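Local coordinates for Alpha/beta hydrolase (Legionella pneumophila subsp. pneumophila str. Philadelphia 1, PDB 4EZI), which is of unknown function but has the alpha/beta hydrolase fold and may act as a lipase that cleaves triacylglycerols, at residues Ala166-Gly171 and Pro196-Tyr201; Ser78-Thr83 and Phe173-Met178; Gln42-Asn47 and Val64-His69; Pro91-Glu96 and Met115-Gly120; Pro30-Leu35 and Val358-Val363. One frame throughout, in Å; residues are numbered along the deposited sequence. Where two conformers were deposited one is given.

Contact 1. Residues Ala166-Gly171 and Pro196-Tyr201; sequences AGYSEG and PGSAPY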
# COMPACT_ATOMS: atom_id res chain seq x y z
N ALA A 166 -7.39 2.67 -2.60
CA ALA A 166 -6.50 2.09 -3.61
C ALA A 166 -5.09 2.00 -3.07
O ALA A 166 -4.73 2.68 -2.13
CB ALA A 166 -6.51 2.90 -4.90
N GLY A 167 -4.27 1.20 -3.74
CA GLY A 167 -2.87 1.12 -3.43
C GLY A 167 -2.19 0.23 -4.43
O GLY A 167 -2.85 -0.36 -5.28
N TYR A 168 -0.86 0.08 -4.31
CA TYR A 168 -0.11 -0.77 -5.24
C TYR A 168 0.86 -1.61 -4.45
O TYR A 168 1.52 -1.13 -3.54
CB TYR A 168 0.65 0.08 -6.26
CG TYR A 168 1.06 -0.69 -7.51
CD1 TYR A 168 0.11 -0.99 -8.47
CD2 TYR A 168 2.36 -1.16 -7.72
CE1 TYR A 168 0.45 -1.71 -9.62
CE2 TYR A 168 2.70 -1.89 -8.83
CZ TYR A 168 1.73 -2.16 -9.79
OH TYR A 168 2.01 -2.91 -10.89
N SER A 169 0.99 -2.87 -4.86
CA SER A 169 2.04 -3.77 -4.35
C SER A 169 1.81 -3.99 -2.86
O SER A 169 0.71 -4.44 -2.50
CB SER A 169 3.41 -3.23 -4.77
OG SER A 169 4.42 -4.21 -4.67
N GLU A 170 2.77 -3.71 -1.97
CA GLU A 170 2.47 -3.77 -0.53
C GLU A 170 1.18 -3.02 -0.23
O GLU A 170 0.39 -3.44 0.62
CB GLU A 170 3.61 -3.17 0.31
CG GLU A 170 3.34 -3.29 1.80
CD GLU A 170 4.30 -2.56 2.70
OE1 GLU A 170 5.09 -1.74 2.22
OE2 GLU A 170 4.25 -2.85 3.93
N GLY A 171 0.98 -1.89 -0.89
CA GLY A 171 -0.21 -1.09 -0.70
C GLY A 171 -1.50 -1.66 -1.21
O GLY A 171 -2.56 -1.26 -0.74
N PRO A 196 -7.41 -2.55 -5.16
CA PRO A 196 -6.02 -2.91 -4.90
C PRO A 196 -5.31 -3.23 -6.20
O PRO A 196 -5.79 -4.04 -6.98
CB PRO A 196 -6.14 -4.15 -4.02
CG PRO A 196 -7.40 -4.76 -4.44
CD PRO A 196 -8.32 -3.60 -4.69
N GLY A 197 -4.13 -2.64 -6.38
CA GLY A 197 -3.31 -2.83 -7.55
C GLY A 197 -2.14 -3.75 -7.29
O GLY A 197 -1.37 -3.56 -6.34
N SER A 198 -2.01 -4.78 -8.13
CA SER A 198 -0.89 -5.72 -8.11
C SER A 198 -0.52 -6.15 -6.69
O SER A 198 0.64 -6.08 -6.28
CB SER A 198 0.32 -5.13 -8.85
OG SER A 198 -0.05 -4.86 -10.20
N ALA A 199 -1.53 -6.60 -5.94
CA ALA A 199 -1.29 -6.99 -4.56
C ALA A 199 -0.79 -8.42 -4.49
O ALA A 199 -1.10 -9.26 -5.34
CB ALA A 199 -2.56 -6.92 -3.78
N PRO A 200 -0.05 -8.76 -3.43
CA PRO A 200 0.22 -10.17 -3.10
C PRO A 200 -0.99 -10.79 -2.46
O PRO A 200 -1.54 -10.23 -1.53
CB PRO A 200 1.38 -10.09 -2.10
CG PRO A 200 1.18 -8.77 -1.41
CD PRO A 200 0.58 -7.84 -2.46
N TYR A 201 -1.40 -11.94 -2.97
CA TYR A 201 -2.50 -12.70 -2.43
C TYR A 201 -2.06 -14.13 -2.14
O TYR A 201 -1.54 -14.81 -3.01
CB TYR A 201 -3.70 -12.77 -3.39
CG TYR A 201 -4.31 -11.44 -3.80
CD1 TYR A 201 -5.28 -10.82 -3.02
CD2 TYR A 201 -3.91 -10.84 -4.96
CE1 TYR A 201 -5.86 -9.60 -3.44
CE2 TYR A 201 -4.47 -9.63 -5.38
CZ TYR A 201 -5.42 -9.00 -4.60
OH TYR A 201 -5.96 -7.80 -4.98

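Contact 2. Residues Ser78-Thr83 and Phe173-Met178; sequences SYQHGT and FSTIVM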
# COMPACT_ATOMS: atom_id res chain seq x y z
N SER A 78 -8.13 7.22 -0.23
CA SER A 78 -7.02 6.82 0.63
C SER A 78 -6.15 5.93 -0.23
O SER A 78 -6.59 4.86 -0.65
CB SER A 78 -7.55 6.08 1.88
OG SER A 78 -6.51 5.73 2.77
N TYR A 79 -4.92 6.37 -0.47
CA TYR A 79 -3.98 5.67 -1.31
C TYR A 79 -2.81 5.14 -0.46
O TYR A 79 -2.10 5.93 0.16
CB TYR A 79 -3.43 6.57 -2.45
CG TYR A 79 -2.57 5.77 -3.38
CD1 TYR A 79 -1.20 5.60 -3.14
CD2 TYR A 79 -3.14 5.08 -4.43
CE1 TYR A 79 -0.43 4.82 -3.97
CE2 TYR A 79 -2.40 4.25 -5.25
CZ TYR A 79 -1.05 4.11 -5.01
OH TYR A 79 -0.29 3.29 -5.83
N GLN A 80 -2.62 3.83 -0.53
CA GLN A 80 -1.63 3.10 0.25
C GLN A 80 -0.45 2.73 -0.66
O GLN A 80 -0.58 1.94 -1.60
CB GLN A 80 -2.28 1.86 0.81
CG GLN A 80 -3.24 2.09 1.97
CD GLN A 80 -4.42 2.97 1.62
OE1 GLN A 80 -4.53 4.07 2.14
NE2 GLN A 80 -5.33 2.47 0.77
N HIS A 81 0.71 3.28 -0.35
CA HIS A 81 1.90 3.13 -1.19
C HIS A 81 2.51 1.74 -1.16
O HIS A 81 2.28 0.95 -0.25
CB HIS A 81 2.95 4.21 -0.85
CG HIS A 81 3.61 4.03 0.48
ND1 HIS A 81 4.58 3.08 0.70
CD2 HIS A 81 3.53 4.75 1.62
CE1 HIS A 81 5.01 3.17 1.94
NE2 HIS A 81 4.41 4.20 2.52
N GLY A 82 3.36 1.48 -2.15
CA GLY A 82 4.06 0.21 -2.24
C GLY A 82 5.31 0.13 -1.38
O GLY A 82 5.54 0.96 -0.51
N THR A 83 6.11 -0.88 -1.59
CA THR A 83 7.26 -1.14 -0.70
C THR A 83 8.23 0.02 -0.76
O THR A 83 8.67 0.42 -1.85
CB THR A 83 8.01 -2.39 -1.15
OG1 THR A 83 7.14 -3.51 -1.11
CG2 THR A 83 9.24 -2.65 -0.29
N PHE A 173 -2.07 -4.88 -0.74
CA PHE A 173 -2.34 -5.63 0.48
C PHE A 173 -2.88 -4.72 1.59
O PHE A 173 -3.89 -5.03 2.21
CB PHE A 173 -1.05 -6.36 0.88
CG PHE A 173 -1.14 -7.19 2.14
CD1 PHE A 173 -0.88 -6.65 3.38
CD2 PHE A 173 -1.43 -8.53 2.06
CE1 PHE A 173 -0.92 -7.42 4.52
CE2 PHE A 173 -1.45 -9.31 3.20
CZ PHE A 173 -1.22 -8.77 4.43
N SER A 174 -2.25 -3.57 1.80
CA SER A 174 -2.75 -2.64 2.81
C SER A 174 -4.19 -2.25 2.54
O SER A 174 -4.98 -2.11 3.46
CB SER A 174 -1.90 -1.37 2.79
OG SER A 174 -0.54 -1.66 3.04
N THR A 175 -4.52 -2.02 1.27
CA THR A 175 -5.85 -1.62 0.88
C THR A 175 -6.88 -2.70 1.23
O THR A 175 -7.96 -2.40 1.79
CB THR A 175 -5.89 -1.29 -0.62
OG1 THR A 175 -5.08 -0.16 -0.88
CG2 THR A 175 -7.30 -1.01 -1.13
N ILE A 176 -6.56 -3.95 0.92
CA ILE A 176 -7.47 -5.06 1.23
C ILE A 176 -7.67 -5.21 2.74
O ILE A 176 -8.81 -5.36 3.20
CB ILE A 176 -6.95 -6.36 0.61
CG1 ILE A 176 -7.17 -6.38 -0.90
CG2 ILE A 176 -7.57 -7.61 1.29
CD1 ILE A 176 -8.69 -6.65 -1.28
N VAL A 177 -6.59 -5.14 3.53
CA VAL A 177 -6.74 -5.31 4.98
C VAL A 177 -7.42 -4.10 5.64
O VAL A 177 -8.20 -4.25 6.59
CB VAL A 177 -5.41 -5.73 5.68
CG1 VAL A 177 -4.95 -7.07 5.10
CG2 VAL A 177 -4.33 -4.65 5.59
N MSE A 178 -7.18 -2.90 5.10
CA MSE A 178 -7.90 -1.71 5.52
C MSE A 178 -9.41 -1.88 5.26
O MSE A 178 -10.23 -1.57 6.12
CB MSE A 178 -7.37 -0.51 4.74
CG MSE A 178 -8.08 0.79 5.04
SE MSE A 178 -7.41 2.19 3.92
CE MSE A 178 -8.32 3.62 4.83

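Contact 3. Residues Gln42-Asn47 and Val64-His69; sequences QLYKIN and VAMPIH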
# COMPACT_ATOMS: atom_id res chain seq x y z
N GLN A 42 -3.71 22.09 -2.19
CA GLN A 42 -2.98 22.49 -0.99
C GLN A 42 -2.55 21.21 -0.26
O GLN A 42 -3.36 20.29 -0.07
CB GLN A 42 -3.86 23.34 -0.08
CG GLN A 42 -3.26 23.64 1.32
CD GLN A 42 -2.04 24.54 1.33
OE1 GLN A 42 -2.07 25.64 0.79
NE2 GLN A 42 -0.95 24.09 1.99
N LEU A 43 -1.29 21.18 0.16
CA LEU A 43 -0.70 20.02 0.80
C LEU A 43 -0.44 20.26 2.28
O LEU A 43 0.03 21.34 2.67
CB LEU A 43 0.65 19.69 0.15
CG LEU A 43 0.72 19.48 -1.35
CD1 LEU A 43 2.13 19.05 -1.78
CD2 LEU A 43 -0.24 18.46 -1.76
N TYR A 44 -0.67 19.20 3.07
CA TYR A 44 -0.36 19.17 4.49
C TYR A 44 0.32 17.86 4.82
O TYR A 44 -0.11 16.79 4.36
CB TYR A 44 -1.63 19.26 5.33
CG TYR A 44 -2.31 20.61 5.25
CD1 TYR A 44 -1.88 21.67 6.03
CD2 TYR A 44 -3.38 20.82 4.40
CE1 TYR A 44 -2.50 22.91 5.98
CE2 TYR A 44 -4.00 22.08 4.32
CZ TYR A 44 -3.53 23.11 5.11
OH TYR A 44 -4.14 24.35 5.04
N LYS A 45 1.36 17.93 5.65
CA LYS A 45 1.88 16.74 6.33
C LYS A 45 1.27 16.69 7.72
O LYS A 45 1.30 17.70 8.44
CB LYS A 45 3.42 16.79 6.42
CG LYS A 45 4.02 15.72 7.32
CD LYS A 45 5.55 15.58 7.12
CE LYS A 45 6.32 16.68 7.73
NZ LYS A 45 6.19 16.49 9.16
N ILE A 46 0.71 15.54 8.07
CA ILE A 46 0.08 15.39 9.36
C ILE A 46 0.77 14.30 10.18
O ILE A 46 1.38 13.39 9.65
CB ILE A 46 -1.45 15.12 9.25
CG1 ILE A 46 -1.78 13.69 8.78
CG2 ILE A 46 -2.14 16.14 8.34
CD1 ILE A 46 -3.32 13.40 8.80
N ASN A 47 0.60 14.43 11.49
CA ASN A 47 0.97 13.41 12.45
C ASN A 47 -0.26 13.01 13.24
O ASN A 47 -1.10 13.87 13.58
CB ASN A 47 2.08 13.91 13.37
CG ASN A 47 3.24 14.48 12.61
OD1 ASN A 47 3.30 15.68 12.35
ND2 ASN A 47 4.17 13.61 12.24
N VAL A 64 -1.84 14.80 3.25
CA VAL A 64 -3.20 15.11 2.81
C VAL A 64 -3.12 16.22 1.76
O VAL A 64 -2.46 17.24 1.95
CB VAL A 64 -4.10 15.59 3.97
CG1 VAL A 64 -5.51 15.88 3.47
CG2 VAL A 64 -4.10 14.56 5.09
N ALA A 65 -3.79 16.02 0.63
CA ALA A 65 -3.82 16.97 -0.48
C ALA A 65 -5.26 17.32 -0.81
O ALA A 65 -6.06 16.44 -1.07
CB ALA A 65 -3.13 16.39 -1.69
N MSE A 66 -5.57 18.62 -0.76
CA MSE A 66 -6.93 19.14 -0.90
C MSE A 66 -7.05 19.99 -2.16
O MSE A 66 -6.44 21.07 -2.24
CB MSE A 66 -7.30 20.01 0.32
CG MSE A 66 -7.42 19.21 1.60
SE MSE A 66 -7.61 20.37 3.16
CE MSE A 66 -7.77 19.04 4.56
N PRO A 67 -7.87 19.55 -3.13
CA PRO A 67 -8.18 20.43 -4.27
C PRO A 67 -8.71 21.79 -3.80
O PRO A 67 -9.58 21.88 -2.94
CB PRO A 67 -9.26 19.65 -5.02
CG PRO A 67 -8.98 18.21 -4.72
CD PRO A 67 -8.47 18.22 -3.30
N ILE A 68 -8.15 22.84 -4.39
CA ILE A 68 -8.53 24.21 -4.08
C ILE A 68 -9.67 24.58 -5.09
O ILE A 68 -9.60 24.31 -6.28
CB ILE A 68 -7.31 25.17 -4.21
CG1 ILE A 68 -6.15 24.73 -3.30
CG2 ILE A 68 -7.73 26.63 -3.93
CD1 ILE A 68 -4.79 25.36 -3.70
N HIS A 69 -10.72 25.18 -4.60
CA HIS A 69 -11.87 25.55 -5.42
C HIS A 69 -12.56 24.37 -6.11
O HIS A 69 -12.75 24.38 -7.33
CB HIS A 69 -11.49 26.58 -6.48
CG HIS A 69 -10.93 27.85 -5.92
ND1 HIS A 69 -9.97 28.58 -6.57
CD2 HIS A 69 -11.18 28.50 -4.76
CE1 HIS A 69 -9.65 29.64 -5.84
NE2 HIS A 69 -10.37 29.61 -4.73

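Contact 4. Residues Pro91-Glu96 and Met115-Gly120; sequences PSRNNE and MPDYLG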
# COMPACT_ATOMS: atom_id res chain seq x y z
N PRO A 91 4.99 9.42 1.20
CA PRO A 91 4.17 10.54 0.72
C PRO A 91 4.29 11.86 1.50
O PRO A 91 4.17 12.91 0.89
CB PRO A 91 2.74 9.96 0.75
CG PRO A 91 2.97 8.52 0.45
CD PRO A 91 4.21 8.17 1.25
N SER A 92 4.51 11.82 2.80
CA SER A 92 4.59 13.06 3.55
C SER A 92 5.74 13.96 3.11
O SER A 92 5.74 15.15 3.42
CB SER A 92 4.72 12.81 5.04
OG SER A 92 5.93 12.16 5.38
N ARG A 93 6.73 13.40 2.39
CA ARG A 93 7.82 14.20 1.84
C ARG A 93 7.50 14.76 0.45
O ARG A 93 8.21 15.64 -0.03
CB ARG A 93 9.14 13.42 1.79
CG ARG A 93 9.84 13.27 3.12
CD ARG A 93 9.14 12.37 4.11
NE ARG A 93 9.95 12.24 5.32
CZ ARG A 93 9.56 12.48 6.55
NH1 ARG A 93 8.31 12.77 6.85
NH2 ARG A 93 10.44 12.34 7.53
N ASN A 94 6.48 14.21 -0.19
CA ASN A 94 6.11 14.59 -1.54
C ASN A 94 7.29 14.88 -2.48
O ASN A 94 7.41 15.97 -3.03
CB ASN A 94 5.10 15.76 -1.59
CG ASN A 94 4.49 15.89 -2.98
OD1 ASN A 94 4.12 14.88 -3.58
ND2 ASN A 94 4.35 17.12 -3.47
N ASN A 95 8.10 13.85 -2.71
CA ASN A 95 9.13 13.95 -3.70
C ASN A 95 8.53 13.71 -5.09
O ASN A 95 7.34 13.42 -5.25
CB ASN A 95 10.31 13.02 -3.38
CG ASN A 95 9.95 11.56 -3.41
OD1 ASN A 95 9.07 11.14 -4.15
ND2 ASN A 95 10.65 10.78 -2.61
N GLU A 96 9.36 13.89 -6.13
CA GLU A 96 8.84 13.83 -7.49
C GLU A 96 8.21 12.47 -7.81
O GLU A 96 7.33 12.39 -8.66
CB GLU A 96 9.92 14.16 -8.53
CG GLU A 96 10.40 15.59 -8.61
CD GLU A 96 11.49 15.78 -9.71
OE1 GLU A 96 11.79 14.81 -10.45
OE2 GLU A 96 12.03 16.90 -9.86
N MSE A 115 -2.71 9.90 2.14
CA MSE A 115 -1.64 8.95 1.87
C MSE A 115 -0.84 8.69 3.13
O MSE A 115 0.01 9.51 3.52
CB MSE A 115 -0.72 9.49 0.76
CG MSE A 115 -1.47 9.87 -0.49
SE MSE A 115 -0.29 10.47 -1.91
CE MSE A 115 0.46 8.78 -2.36
N PRO A 116 -1.07 7.55 3.80
CA PRO A 116 -0.26 7.25 4.99
C PRO A 116 1.19 6.94 4.62
O PRO A 116 1.44 6.33 3.58
CB PRO A 116 -0.93 6.01 5.57
CG PRO A 116 -1.59 5.35 4.38
CD PRO A 116 -2.07 6.50 3.53
N ASP A 117 2.13 7.26 5.51
CA ASP A 117 3.50 6.84 5.32
C ASP A 117 3.75 5.39 5.71
O ASP A 117 4.66 4.75 5.18
CB ASP A 117 4.49 7.72 6.11
CG ASP A 117 4.59 9.13 5.60
OD1 ASP A 117 4.21 9.42 4.44
OD2 ASP A 117 5.11 9.98 6.37
N TYR A 118 2.98 4.92 6.68
CA TYR A 118 3.11 3.63 7.40
C TYR A 118 4.06 3.77 8.60
O TYR A 118 4.91 4.65 8.68
CB TYR A 118 3.61 2.46 6.57
CG TYR A 118 2.82 2.09 5.35
CD1 TYR A 118 1.46 2.24 5.26
CD2 TYR A 118 3.48 1.49 4.29
CE1 TYR A 118 0.77 1.85 4.12
CE2 TYR A 118 2.79 1.07 3.17
CZ TYR A 118 1.43 1.25 3.06
OH TYR A 118 0.74 0.81 1.94
N LEU A 119 3.90 2.87 9.55
CA LEU A 119 4.79 2.79 10.70
C LEU A 119 6.22 2.50 10.28
O LEU A 119 6.49 1.81 9.29
CB LEU A 119 4.32 1.70 11.66
CG LEU A 119 2.93 1.89 12.26
CD1 LEU A 119 2.68 0.77 13.28
CD2 LEU A 119 2.74 3.26 12.87
N GLY A 120 7.17 3.05 11.05
CA GLY A 120 8.57 2.87 10.79
C GLY A 120 9.14 3.72 9.68
O GLY A 120 10.33 3.62 9.37

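Contact 5. Residues Pro30-Leu35 and Val358-Val363; sequences PPLDTL and VLKEQV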
# COMPACT_ATOMS: atom_id res chain seq x y z
N PRO A 30 2.72 7.63 -19.28
CA PRO A 30 1.60 7.08 -20.04
C PRO A 30 1.09 5.77 -19.40
O PRO A 30 1.90 4.94 -18.95
CB PRO A 30 2.19 6.82 -21.43
CG PRO A 30 3.49 7.40 -21.43
CD PRO A 30 3.95 7.75 -20.08
N PRO A 31 -0.23 5.54 -19.38
CA PRO A 31 -1.30 6.25 -20.07
C PRO A 31 -1.96 7.36 -19.23
O PRO A 31 -3.03 7.84 -19.58
CB PRO A 31 -2.30 5.12 -20.34
CG PRO A 31 -2.20 4.28 -19.12
CD PRO A 31 -0.72 4.27 -18.82
N LEU A 32 -1.31 7.77 -18.14
CA LEU A 32 -1.87 8.80 -17.25
C LEU A 32 -1.85 10.18 -17.90
O LEU A 32 -2.53 11.10 -17.46
CB LEU A 32 -1.14 8.79 -15.91
CG LEU A 32 -1.44 7.52 -15.11
CD1 LEU A 32 -0.39 7.37 -14.02
CD2 LEU A 32 -2.88 7.47 -14.57
N ASP A 33 -1.05 10.32 -18.95
CA ASP A 33 -0.98 11.54 -19.72
C ASP A 33 -2.32 11.88 -20.39
O ASP A 33 -2.52 13.01 -20.83
CB ASP A 33 0.17 11.46 -20.73
CG ASP A 33 -0.00 10.35 -21.76
OD1 ASP A 33 -0.61 9.30 -21.46
OD2 ASP A 33 0.49 10.54 -22.91
N THR A 34 -3.23 10.92 -20.46
CA THR A 34 -4.55 11.13 -21.04
C THR A 34 -5.54 11.76 -20.05
O THR A 34 -6.65 12.13 -20.45
CB THR A 34 -5.15 9.81 -21.61
OG1 THR A 34 -5.41 8.89 -20.56
CG2 THR A 34 -4.22 9.17 -22.63
N LEU A 35 -5.17 11.88 -18.78
CA LEU A 35 -6.05 12.52 -17.79
C LEU A 35 -5.98 14.03 -17.96
O LEU A 35 -4.93 14.58 -18.28
CB LEU A 35 -5.62 12.13 -16.38
CG LEU A 35 -5.79 10.64 -16.02
CD1 LEU A 35 -5.24 10.38 -14.61
CD2 LEU A 35 -7.24 10.23 -16.05
N VAL A 358 -2.20 0.44 -14.28
CA VAL A 358 -3.02 0.07 -13.13
C VAL A 358 -3.59 1.32 -12.46
O VAL A 358 -4.80 1.34 -12.13
CB VAL A 358 -2.24 -0.81 -12.15
CG1 VAL A 358 -3.00 -0.99 -10.84
CG2 VAL A 358 -1.93 -2.17 -12.81
N LEU A 359 -2.77 2.36 -12.26
CA LEU A 359 -3.30 3.60 -11.68
C LEU A 359 -4.46 4.16 -12.51
O LEU A 359 -5.46 4.64 -11.96
CB LEU A 359 -2.16 4.61 -11.48
CG LEU A 359 -2.44 5.99 -10.86
CD1 LEU A 359 -3.21 5.90 -9.57
CD2 LEU A 359 -1.13 6.76 -10.65
N LYS A 360 -4.32 4.13 -13.83
CA LYS A 360 -5.38 4.64 -14.71
C LYS A 360 -6.67 3.85 -14.52
O LYS A 360 -7.76 4.43 -14.43
CB LYS A 360 -4.91 4.59 -16.17
CG LYS A 360 -5.91 5.09 -17.20
CD LYS A 360 -6.44 6.46 -16.93
CE LYS A 360 -7.16 7.06 -18.18
NZ LYS A 360 -7.84 6.02 -19.01
N GLU A 361 -6.55 2.53 -14.41
CA GLU A 361 -7.71 1.69 -14.14
C GLU A 361 -8.35 2.01 -12.81
O GLU A 361 -9.58 1.98 -12.69
CB GLU A 361 -7.37 0.21 -14.21
CG GLU A 361 -6.88 -0.29 -15.56
CD GLU A 361 -7.86 -0.16 -16.72
OE1 GLU A 361 -9.09 -0.15 -16.51
OE2 GLU A 361 -7.38 -0.10 -17.87
N GLN A 362 -7.54 2.27 -11.79
CA GLN A 362 -8.09 2.62 -10.47
C GLN A 362 -8.92 3.90 -10.55
O GLN A 362 -10.04 3.93 -10.07
CB GLN A 362 -6.95 2.78 -9.44
CG GLN A 362 -6.26 1.47 -9.13
CD GLN A 362 -4.97 1.65 -8.34
OE1 GLN A 362 -4.28 2.65 -8.47
NE2 GLN A 362 -4.64 0.68 -7.50
N VAL A 363 -8.35 4.93 -11.15
CA VAL A 363 -9.08 6.20 -11.30
C VAL A 363 -10.41 6.00 -12.05
O VAL A 363 -11.45 6.49 -11.65
CB VAL A 363 -8.23 7.30 -12.02
CG1 VAL A 363 -9.09 8.58 -12.28
CG2 VAL A 363 -6.97 7.63 -11.23

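Contact 1. Residues Ala166-Gly171 and Pro196-Tyr201
Tyr168 and Gly197 pair as parallel neighbours, and two backbone hydrogen bonds carry the join. Gly197 N donates to Gly167 O at 2.8 Å. One step further, Ser169 N donates to Gly197 O at 2.9 Å, and that carbonyl also receives a CA-H...O contact from Tyr168 CA (3.3 Å). A second contact of this kind, Ser169 CA to Ser198 O at 3.3 Å, continues the association along the chain.

Among the side chains, Tyr168 CG stands anti to its own nitrogen (chi1 -161°), which brings the ring alongside Ser198, obliquely. There Ser198 CB lies 3.4 Å from Tyr168 CZ, and a weak, unsettled hydrogen bond joins Ser198 OG to Tyr168 OH; the firmer partner of that hydroxyl is the carbonyl of His351. Pro200 CD packs against Ser169 O at 3.4 Å.

Ser169 has the strained backbone (phi 64°, psi -123°) of a sharp turn from strand 162-168 into helix 170-185, and its OG is hydrogen-bonded to His351 NE2. With Gly167 and Gly171 in a GxSxG sequence, this is consistent with the nucleophile elbow of alpha/beta hydrolases, where Ser169, His351 and Asp318 would form the catalytic triad.

Contact 2. Residues Ser78-Thr83 and Phe173-Met178
Gln80 reaches from the strand to Thr175 on the helix, and its amide organises the polar side of the contact. Gln80 NE2 donates to Thr175 OG1 at 3.1 Å in a nearly straight bond (167°), with the hydroxyl in the amide plane. The bend at chi2 (61°) folds the side chain back along its own strand, where the same nitrogen gives a more bent bond to Ser78 O, 3.1 Å away and approached from above the carbonyl plane. At the other end of the amide, Ser78 OG donates to Gln80 OE1 at 2.7 Å. Three hydrogen bonds therefore fix the rotation of this buried group. Thr175 OG1 also bonds to Gly171 O one turn earlier in the helix, so its hydroxyl relays the amide to the helix backbone.

Van der Waals packing closes the rest. Gln80 CB meets Ser174 CB at 3.8 Å. Met178, extended from its CG onward, crosses the Gln80 side chain at about a right angle, placing SE 3.8 Å from Gln80 NE2 and CE 3.5 Å from Ser78 OG.

Strand 78-80 and helix 173-178 approach to 8.3 Å between axes, their directions 132° apart. Strand 162-168 is the sheet neighbour of strand 74-80, and its Leu165 touches Ser78, Thr175 and Met178; helix 134-154 packs alongside, with Ser141 against Gln80 and Leu137 against Ser174.

Contact 3. Residues Gln42-Asn47 and Val64-His69
Leu43 and Ala65 meet because Leu43 CG is turned opposite its carbonyl carbon (chi1 -54°), a rotation that carries CD2 across to within 3.6 Å of Ala65 CB. On the other face of the sheet, Tyr44 and Met66 adopt the same sense of chi1, near -68° in both. The extended Met66 chain then crosses the tyrosine at about a right angle and brings SE 4.2 Å from Tyr44 CE2. This Met-aromatic contact is oblique, with Met66 SE 5.3 Å from the centroid of the Tyr44 ring and 69° off its normal. Ile46 CD1 packs on Val64 CG2 at 4.0 Å.

The backbones form a regular antiparallel pairing. Gln42 with Met66 and Tyr44 with Val64 are hydrogen-bonded pairs, each closed by two N-H...O bonds of 2.9 Å (for example Met66 N to Gln42 O), while Leu43 with Ala65 is the non-hydrogen-bonded pair between them.

Helix 134-154 backs Val64 and Met66, and Leu102 of helix 99-108 backs Leu43 and Ala65. Hydrogen bonding between the two segments of this beta hairpin thus runs through the backbone alone, while side-chain cohesion is apolar on both faces and depends on shape and dispersion.

Contact 4. Residues Pro91-Glu96 and Met115-Gly120
Pro91 approaches Asp117 to 5.9 Å between their CA atoms, where a 3-10 turn at Pro91-Arg93, closed by Asn94 N to Pro91 O, sits against the end of strand 112-116. The Asp117 carboxylate grips Ser92 with both oxygens: Ser92 N donates to OD1 at 2.9 Å (159°), and Ser92 OG donates to OD2 at a short 2.5 Å. Each oxygen uses its syn lone pair, so the serine is held between them and the carboxylate cannot readily rotate. The chi1 of Ser92 (65°) turns OG to the same partner as its backbone N-H. Asp117 OD2 has a further donor in Ser61 OG, and Ser92 OG accepts from Arg93 NH1 at 2.9 Å. That guanidinium forms its salt bridge with Asp123, but its positive charge near Asp117 may still stabilise the ionised carboxylate.

Beside the polar grip, Pro91 crosses Met115 at about a right angle. Their CB atoms, Pro91 CB and Met115 CB, are tightly packed at 3.5 Å, and a bend at chi3 (72°) brings Met115 CE back to 3.8 Å from Pro91 CG.

The contact lies within the crossover from strand 74-80 through helix 99-108 to the adjacent parallel strand 112-116, a beta-alpha-beta unit of the alpha/beta hydrolase fold.

Contact 5. Residues Pro30-Leu35 and Val358-Val363
Lys360 lies at the centre of the contact, its hydrocarbon chain running past Pro31, Leu32, Thr34 and Leu35. Near the backbone, Pro31 CG rests 4.0 Å from Lys360 CB, and Leu32 CD2 comes to 3.9 Å from the same CB. Further out, Lys360 CE meets Leu35 CD2 at 3.8 Å and Thr34 OG1 at 3.5 Å; the leucine lies alongside the lysine, pointing the opposite way, whereas the threonine crosses it. The bend at Lys360 chi2 (53°) steers the chain along the turn. Leu32 also reaches Leu359 at about a right angle, where Leu32 CD1 lies 3.5 Å from Leu359 CD2, although Leu359 has two conformers and this closeness belongs to one of them.

Within its own segment the turn is braced by two bonds to one carbonyl. Pro31 O accepts both Thr34 OG1, at 2.8 Å and almost straight along its carbonyl bond, and Thr34 N at 3.2 Å, and a cis peptide precedes Pro31. Helix 99-108 also packs on the turn, Ile100 against Leu32 and Ser108 against Leu35. On its own helix, Lys360 NZ forms a salt bridge with Asp364, which holds the chain end.

Between the two segments the attraction is therefore van der Waals: the lysine contributes its methylenes, and its charge is paired within helix 355-370. The contact fastens the loop after helix 19-27 to the C-terminal helix by shape, without polar bonds between the segments.

Contacts 1 and 2 meet at the middle of the sheet, where Ala166 O lies 2.9 Å from Gln80 N and both use helix 170-185; Ser169, the probable nucleophile, has its side chain about 4 Å from a bound di(hydroxyethyl)ether molecule. Contact 4 adjoins contact 2 through His81, whose NE2 is 2.7 Å from Asp117 O. Contact 5 also reaches the probable elbow: Gln362 NE2 is 3.0 Å from Gly167 O. Contact 3 is more peripheral, its centre about 24 Å from that of contact 1, and it touches contact 4, Lys45 CD lying 3.6 Å from Ser92 CB. Contact 5 closes a chain loop enclosing the other four.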